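Local coordinates for protein endo-1,3-beta-glucanase, family GH16 (Zobellia galactanivorans, PDB 4BPZ) that probably hydrolyses internal beta-1,3-glucosidic bonds of glucans such as algal laminarin, as a calcium-binding family 16 glycoside hydrolase, at residues D17-P25 / S57-K65; D152-F160 / N172-T180. The protein carries 1 engineered substitution. All blocks are in the same frame, centred on the assembly; numbering follows the deposited sequence. Where two conformers were deposited one is given.

Contact 1. Residues D17-P25 / S57-K65; sequences DEFEYEGKP and SFVSDGTLK. With CA (calcium ion), chain E.
Phe19 O, Tyr21 O and Gly62 N all grip water 2, which donates to the two carbonyls and accepts from Gly62 N at 2.6 Å, joining loop to turn. Gly62 O binds a calcium ion at 2.3 Å and Glu20 OE2 binds it at 2.5 Å. Glu18 O is a further ligand; Asp250 and water 1, which also donates to Glu18 OE1, complete the site. Glu20 gets there by a bend in its chain (chi2 -53°) that folds the carboxylate back over Gly62 CA. Gly62 belongs to the type I' turn Ser60-Thr63 of a beta-hairpin, and its positive phi favours glycine. Leu64 CB sits over the centre of the Phe19 ring, 3.5 Å from the centroid, while Asp17 CG lies against the opposite face. Val59 turns CG1 to one face of the Tyr21 ring, off-centre, and that phenol donates to the syn lone pair of Asp17 OD2, which Trp30 also meets. Gly23 and Val59 form a single antiparallel hydrogen-bonded pair, Gly23 N to Val59 O 3.0 Å and Val59 N to Gly23 O 2.9 Å. Calcium and water 2 each bind both segments, tying loop to turn by polar bridges where regular backbone pairing is scarce.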
# COMPACT_ATOMS: atom_id res chain seq x y z
N ASP A 17 -13.10 -1.05 6.94
CA ASP A 17 -13.31 -2.51 6.87
C ASP A 17 -12.72 -3.05 8.17
O ASP A 17 -11.50 -2.95 8.38
CB ASP A 17 -12.77 -3.18 5.59
CG ASP A 17 -13.40 -4.54 5.41
OD1 ASP A 17 -13.92 -5.11 6.39
OD2 ASP A 17 -13.29 -5.04 4.21
N GLU A 18 -13.55 -3.61 9.05
CA GLU A 18 -13.13 -4.27 10.26
C GLU A 18 -12.78 -5.76 10.06
O GLU A 18 -12.28 -6.40 10.94
CB GLU A 18 -14.24 -4.17 11.33
CG GLU A 18 -14.53 -2.70 11.67
CD GLU A 18 -13.44 -1.95 12.32
OE1 GLU A 18 -12.63 -2.47 13.15
OE2 GLU A 18 -13.39 -0.73 12.06
N PHE A 19 -13.05 -6.25 8.85
CA PHE A 19 -12.69 -7.62 8.49
C PHE A 19 -13.32 -8.67 9.44
O PHE A 19 -12.64 -9.70 9.70
CB PHE A 19 -11.15 -7.76 8.38
CG PHE A 19 -10.61 -6.94 7.26
CD1 PHE A 19 -11.01 -7.16 5.94
CD2 PHE A 19 -9.75 -5.89 7.55
CE1 PHE A 19 -10.51 -6.36 4.90
CE2 PHE A 19 -9.28 -5.06 6.52
CZ PHE A 19 -9.65 -5.30 5.19
N GLU A 20 -14.53 -8.46 9.93
CA GLU A 20 -15.13 -9.40 10.87
C GLU A 20 -15.90 -10.49 10.14
O GLU A 20 -16.50 -11.37 10.85
CB GLU A 20 -15.93 -8.57 11.92
CG GLU A 20 -15.02 -7.70 12.87
CD GLU A 20 -13.82 -8.39 13.65
OE1 GLU A 20 -14.18 -9.53 14.13
OE2 GLU A 20 -12.58 -7.83 13.83
N TYR A 21 -15.94 -10.54 8.82
CA TYR A 21 -16.55 -11.56 8.04
C TYR A 21 -15.55 -12.68 7.57
O TYR A 21 -14.38 -12.60 7.95
CB TYR A 21 -17.25 -10.90 6.87
CG TYR A 21 -16.26 -10.06 6.04
CD1 TYR A 21 -15.56 -10.57 4.93
CD2 TYR A 21 -16.10 -8.71 6.29
CE1 TYR A 21 -14.68 -9.77 4.15
CE2 TYR A 21 -15.18 -7.89 5.56
CZ TYR A 21 -14.53 -8.42 4.54
OH TYR A 21 -13.60 -7.66 3.75
N GLU A 22 -16.00 -13.67 6.79
CA GLU A 22 -15.18 -14.79 6.28
C GLU A 22 -15.17 -14.92 4.76
O GLU A 22 -16.31 -14.94 4.14
CB GLU A 22 -15.73 -16.09 6.84
CG GLU A 22 -14.69 -17.22 6.67
CD GLU A 22 -15.13 -18.51 7.41
OE1 GLU A 22 -15.02 -18.66 8.64
OE2 GLU A 22 -15.54 -19.37 6.72
N GLY A 23 -14.03 -15.06 4.09
CA GLY A 23 -14.01 -15.27 2.67
C GLY A 23 -13.28 -14.18 1.98
O GLY A 23 -12.20 -13.76 2.51
N LYS A 24 -13.68 -13.83 0.73
CA LYS A 24 -12.98 -12.91 -0.10
C LYS A 24 -13.10 -11.53 0.60
O LYS A 24 -14.13 -11.10 1.16
CB LYS A 24 -13.61 -12.82 -1.49
CG LYS A 24 -13.65 -14.14 -2.29
CD LYS A 24 -14.27 -13.89 -3.70
CE LYS A 24 -15.67 -13.17 -3.78
NZ LYS A 24 -15.84 -11.66 -3.72
N PRO A 25 -12.06 -10.72 0.54
CA PRO A 25 -12.23 -9.29 0.83
C PRO A 25 -13.52 -8.72 0.19
O PRO A 25 -13.84 -8.99 -0.99
CB PRO A 25 -10.95 -8.67 0.23
CG PRO A 25 -9.97 -9.75 0.34
CD PRO A 25 -10.69 -11.05 0.03
N SER A 57 -5.08 -13.95 -0.65
CA SER A 57 -5.75 -13.06 0.26
C SER A 57 -6.98 -13.72 0.73
O SER A 57 -7.67 -14.47 -0.00
CB SER A 57 -6.04 -11.69 -0.33
OG SER A 57 -6.89 -11.83 -1.46
N PHE A 58 -7.33 -13.43 1.98
CA PHE A 58 -8.51 -14.09 2.61
C PHE A 58 -8.80 -13.36 3.91
O PHE A 58 -7.86 -12.76 4.55
CB PHE A 58 -8.29 -15.63 2.85
CG PHE A 58 -7.04 -15.91 3.62
CD1 PHE A 58 -5.78 -15.92 3.02
CD2 PHE A 58 -7.08 -16.22 4.99
CE1 PHE A 58 -4.63 -16.22 3.73
CE2 PHE A 58 -5.94 -16.61 5.68
CZ PHE A 58 -4.68 -16.57 5.05
N VAL A 59 -10.03 -13.46 4.37
CA VAL A 59 -10.43 -12.80 5.59
C VAL A 59 -10.95 -13.90 6.51
O VAL A 59 -11.78 -14.76 6.12
CB VAL A 59 -11.55 -11.77 5.35
CG1 VAL A 59 -11.95 -11.01 6.60
CG2 VAL A 59 -11.07 -10.75 4.27
N SER A 60 -10.46 -13.89 7.74
CA SER A 60 -10.89 -14.92 8.70
C SER A 60 -10.52 -14.45 10.05
O SER A 60 -9.55 -13.66 10.25
CB SER A 60 -10.17 -16.26 8.48
OG SER A 60 -8.75 -16.15 8.55
N ASP A 61 -11.28 -14.88 11.06
CA ASP A 61 -10.89 -14.63 12.43
C ASP A 61 -10.68 -13.12 12.78
O ASP A 61 -9.75 -12.81 13.57
CB ASP A 61 -9.64 -15.53 12.75
CG ASP A 61 -9.23 -15.60 14.22
OD1 ASP A 61 -10.12 -15.56 15.11
OD2 ASP A 61 -7.98 -15.85 14.46
N GLY A 62 -11.42 -12.24 12.13
CA GLY A 62 -11.35 -10.80 12.35
C GLY A 62 -10.25 -10.04 11.66
O GLY A 62 -10.15 -8.82 11.84
N THR A 63 -9.48 -10.67 10.74
CA THR A 63 -8.43 -9.98 10.08
C THR A 63 -8.33 -10.38 8.61
O THR A 63 -8.66 -11.54 8.19
CB THR A 63 -7.03 -10.22 10.72
OG1 THR A 63 -6.66 -11.58 10.57
CG2 THR A 63 -6.95 -9.93 12.14
N LEU A 64 -7.86 -9.44 7.79
CA LEU A 64 -7.45 -9.72 6.41
C LEU A 64 -6.04 -10.24 6.43
O LEU A 64 -5.17 -9.72 7.14
CB LEU A 64 -7.48 -8.34 5.63
CG LEU A 64 -6.79 -8.39 4.27
CD1 LEU A 64 -7.55 -9.24 3.27
CD2 LEU A 64 -6.66 -6.97 3.77
N LYS A 65 -5.78 -11.27 5.62
CA LYS A 65 -4.43 -11.68 5.34
C LYS A 65 -4.15 -11.51 3.88
O LYS A 65 -4.97 -11.92 3.01
CB LYS A 65 -4.23 -13.19 5.65
CG LYS A 65 -4.22 -13.51 7.12
CD LYS A 65 -5.61 -13.58 7.76
CE LYS A 65 -5.59 -14.34 9.06
NZ LYS A 65 -6.92 -14.29 9.69
CA CA E . -10.69 -6.78 12.64
O HOH W 1 -11.45 -4.83 13.81
O HOH W 2 -12.90 -12.35 10.04

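Contact 2. Residues D152-F160 / N172-T180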
# COMPACT_ATOMS: atom_id res chain seq x y z
N ASP A 152 15.64 -5.33 6.55
CA ASP A 152 15.68 -4.66 7.84
C ASP A 152 14.26 -4.56 8.36
O ASP A 152 13.55 -3.58 8.13
CB ASP A 152 16.33 -3.30 7.75
CG ASP A 152 16.28 -2.51 9.07
OD1 ASP A 152 15.98 -3.12 10.11
OD2 ASP A 152 16.59 -1.29 9.03
N LYS A 153 13.87 -5.59 9.10
CA LYS A 153 12.51 -5.60 9.66
C LYS A 153 12.42 -4.86 10.93
O LYS A 153 11.32 -4.83 11.54
CB LYS A 153 12.02 -7.09 9.82
CG LYS A 153 12.05 -7.91 8.52
CD LYS A 153 11.24 -7.18 7.39
CE LYS A 153 10.97 -8.15 6.23
NZ LYS A 153 10.22 -7.37 5.17
N GLU A 154 13.47 -4.18 11.33
CA GLU A 154 13.44 -3.37 12.56
C GLU A 154 13.28 -1.83 12.32
O GLU A 154 13.42 -1.06 13.23
CB GLU A 154 14.75 -3.65 13.35
CG GLU A 154 14.83 -5.08 13.90
CD GLU A 154 14.86 -6.20 12.89
OE1 GLU A 154 15.75 -6.15 12.00
OE2 GLU A 154 14.04 -7.16 13.06
N SER A 155 12.95 -1.49 11.05
CA SER A 155 12.59 -0.13 10.80
C SER A 155 11.44 -0.10 9.77
O SER A 155 11.21 -1.02 9.00
CB SER A 155 13.84 0.65 10.36
OG SER A 155 13.70 1.45 9.27
N THR A 156 10.69 0.98 9.82
CA THR A 156 9.63 1.23 8.84
C THR A 156 9.95 2.51 8.08
O THR A 156 10.66 3.40 8.58
CB THR A 156 8.22 1.33 9.50
OG1 THR A 156 8.09 2.51 10.25
CG2 THR A 156 7.89 0.12 10.35
N ILE A 157 9.31 2.59 6.94
CA ILE A 157 9.49 3.69 6.03
C ILE A 157 8.22 4.44 5.78
O ILE A 157 7.11 3.81 5.70
CB ILE A 157 9.87 3.07 4.67
CG1 ILE A 157 11.28 2.38 4.74
CG2 ILE A 157 9.77 4.08 3.52
CD1 ILE A 157 11.48 1.36 3.61
N ALA A 158 8.28 5.75 5.67
CA ALA A 158 7.13 6.62 5.21
C ALA A 158 7.80 7.43 4.14
O ALA A 158 8.82 7.97 4.28
CB ALA A 158 6.67 7.59 6.33
N HIS A 159 7.19 7.58 2.99
CA HIS A 159 7.79 8.28 1.86
C HIS A 159 6.88 8.79 0.76
O HIS A 159 6.04 8.07 0.30
CB HIS A 159 8.50 7.28 1.10
CG HIS A 159 9.82 7.70 0.77
ND1 HIS A 159 10.22 8.24 -0.40
CD2 HIS A 159 10.94 7.61 1.57
CE1 HIS A 159 11.58 8.46 -0.30
NE2 HIS A 159 11.99 8.05 0.85
N PHE A 160 7.06 9.99 0.32
CA PHE A 160 6.22 10.67 -0.64
C PHE A 160 6.88 10.68 -1.99
O PHE A 160 8.10 10.90 -2.06
CB PHE A 160 5.98 12.14 -0.14
CG PHE A 160 5.27 12.23 1.17
CD1 PHE A 160 5.91 12.12 2.40
CD2 PHE A 160 3.84 12.38 1.18
CE1 PHE A 160 5.19 12.17 3.59
CE2 PHE A 160 3.17 12.45 2.35
CZ PHE A 160 3.81 12.34 3.58
N ASN A 172 11.06 12.86 -4.21
CA ASN A 172 10.91 11.60 -3.44
C ASN A 172 11.59 11.83 -2.16
O ASN A 172 12.80 12.02 -2.12
CB ASN A 172 11.63 10.51 -4.32
CG ASN A 172 12.00 9.22 -3.63
OD1 ASN A 172 11.42 8.85 -2.64
ND2 ASN A 172 12.84 8.42 -4.31
N LEU A 173 10.88 11.82 -1.06
CA LEU A 173 11.51 12.08 0.24
C LEU A 173 10.69 11.48 1.32
O LEU A 173 9.52 11.18 1.12
CB LEU A 173 11.88 13.56 0.49
CG LEU A 173 10.79 14.52 0.08
CD1 LEU A 173 9.60 14.44 0.94
CD2 LEU A 173 11.33 15.94 0.20
N GLY A 174 11.27 11.32 2.49
CA GLY A 174 10.57 10.79 3.60
C GLY A 174 11.49 10.47 4.73
O GLY A 174 12.56 11.03 4.87
N GLY A 175 11.05 9.55 5.59
CA GLY A 175 11.79 9.18 6.79
C GLY A 175 11.62 7.72 7.11
O GLY A 175 10.88 6.97 6.44
N THR A 176 12.27 7.32 8.18
CA THR A 176 12.15 5.96 8.71
C THR A 176 12.05 6.04 10.23
O THR A 176 12.39 7.08 10.85
CB THR A 176 13.37 5.02 8.41
OG1 THR A 176 14.50 5.60 9.07
CG2 THR A 176 13.55 4.89 6.96
N THR A 177 11.64 4.98 10.84
CA THR A 177 11.57 4.93 12.27
C THR A 177 11.80 3.56 12.77
O THR A 177 11.46 2.59 12.12
CB THR A 177 10.22 5.52 12.78
OG1 THR A 177 10.40 6.07 14.07
CG2 THR A 177 9.05 4.54 12.68
N PRO A 178 12.38 3.39 13.96
CA PRO A 178 12.58 2.02 14.48
C PRO A 178 11.28 1.40 14.87
O PRO A 178 10.31 2.04 15.34
CB PRO A 178 13.49 2.23 15.72
CG PRO A 178 13.94 3.57 15.72
CD PRO A 178 13.17 4.38 14.71
N ILE A 179 11.19 0.10 14.73
CA ILE A 179 10.03 -0.67 15.17
C ILE A 179 10.47 -1.94 15.83
O ILE A 179 11.48 -2.54 15.40
CB ILE A 179 9.06 -0.99 13.95
CG1 ILE A 179 7.71 -1.60 14.43
CG2 ILE A 179 9.68 -1.83 12.90
CD1 ILE A 179 6.60 -1.63 13.39
N THR A 180 9.74 -2.35 16.87
CA THR A 180 9.97 -3.60 17.59
C THR A 180 8.85 -4.59 17.36
O THR A 180 7.68 -4.22 17.42
CB THR A 180 10.03 -3.31 19.13
OG1 THR A 180 11.18 -2.51 19.31
CG2 THR A 180 10.05 -4.61 19.97
O HOH W 3 10.35 -5.44 14.06
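Thr156 and Thr177 face each other as a hydrogen-bonded pair in the antiparallel beta-hairpin of strands 155-163 and 170-178, part of the beta-jelly-roll fold of family 16. Thr156 N to Thr177 O, 2.9 Å, is one bond of three hydrogen-bonded pairs, with Ala158-Gly175 and Phe160-Leu173. The buried face carries Thr156, Ala158, Phe160 and Thr177, and strands 197-202 and 205-211 pack against it. There the two threonines lie side by side, Thr177 CG2 3.3 Å from Thr156 OG1. Thr156 CG2, anti to its own carbonyl carbon, touches Ile179 CG2 and CD1, each at 3.7 Å, the two side chains crossing at about a right angle. A glycine here removes methyl and hydroxyl, and would probably open a gap beside Ile179 and Thr177 CG2 and leave Ile179 freer to turn. Between side chains the face of Ile157 and exposed Thr176 is looser, Ile157 CG1 and Thr176 CG2 coming only to 4.0 Å. The backbones stay close there: Thr176 CA lies 3.0 Å from Thr156 O, and at Gly174 a side chain would run into Ala158 O and His159 CA. Beyond the strands, Ile179 N bonds to Glu154 O at 2.9 Å, approaching 55° out of the carbonyl plane.

Contacts 1 and 2 lie in series along the chain, centres 27 Å apart and nearest atoms about 15 Å apart, so neither touches the other. Both are partly buried and sit away from the middle of the fold. Contact 1 joins an irregular loop to a short hairpin at the calcium site, and strand 244-255 supplies both a metal ligand and apolar cover. Contact 2 holds two paired strands together, with one face packed on strands 197-202 and 205-211 and the other carrying Ile157, His159, Gly174 and Thr176 and partly open to solvent. The first therefore relies on ion, water and ring contacts, the second on a ladder of backbone bonds backed on the buried side by threonine, alanine, phenylalanine and isoleucine side chains.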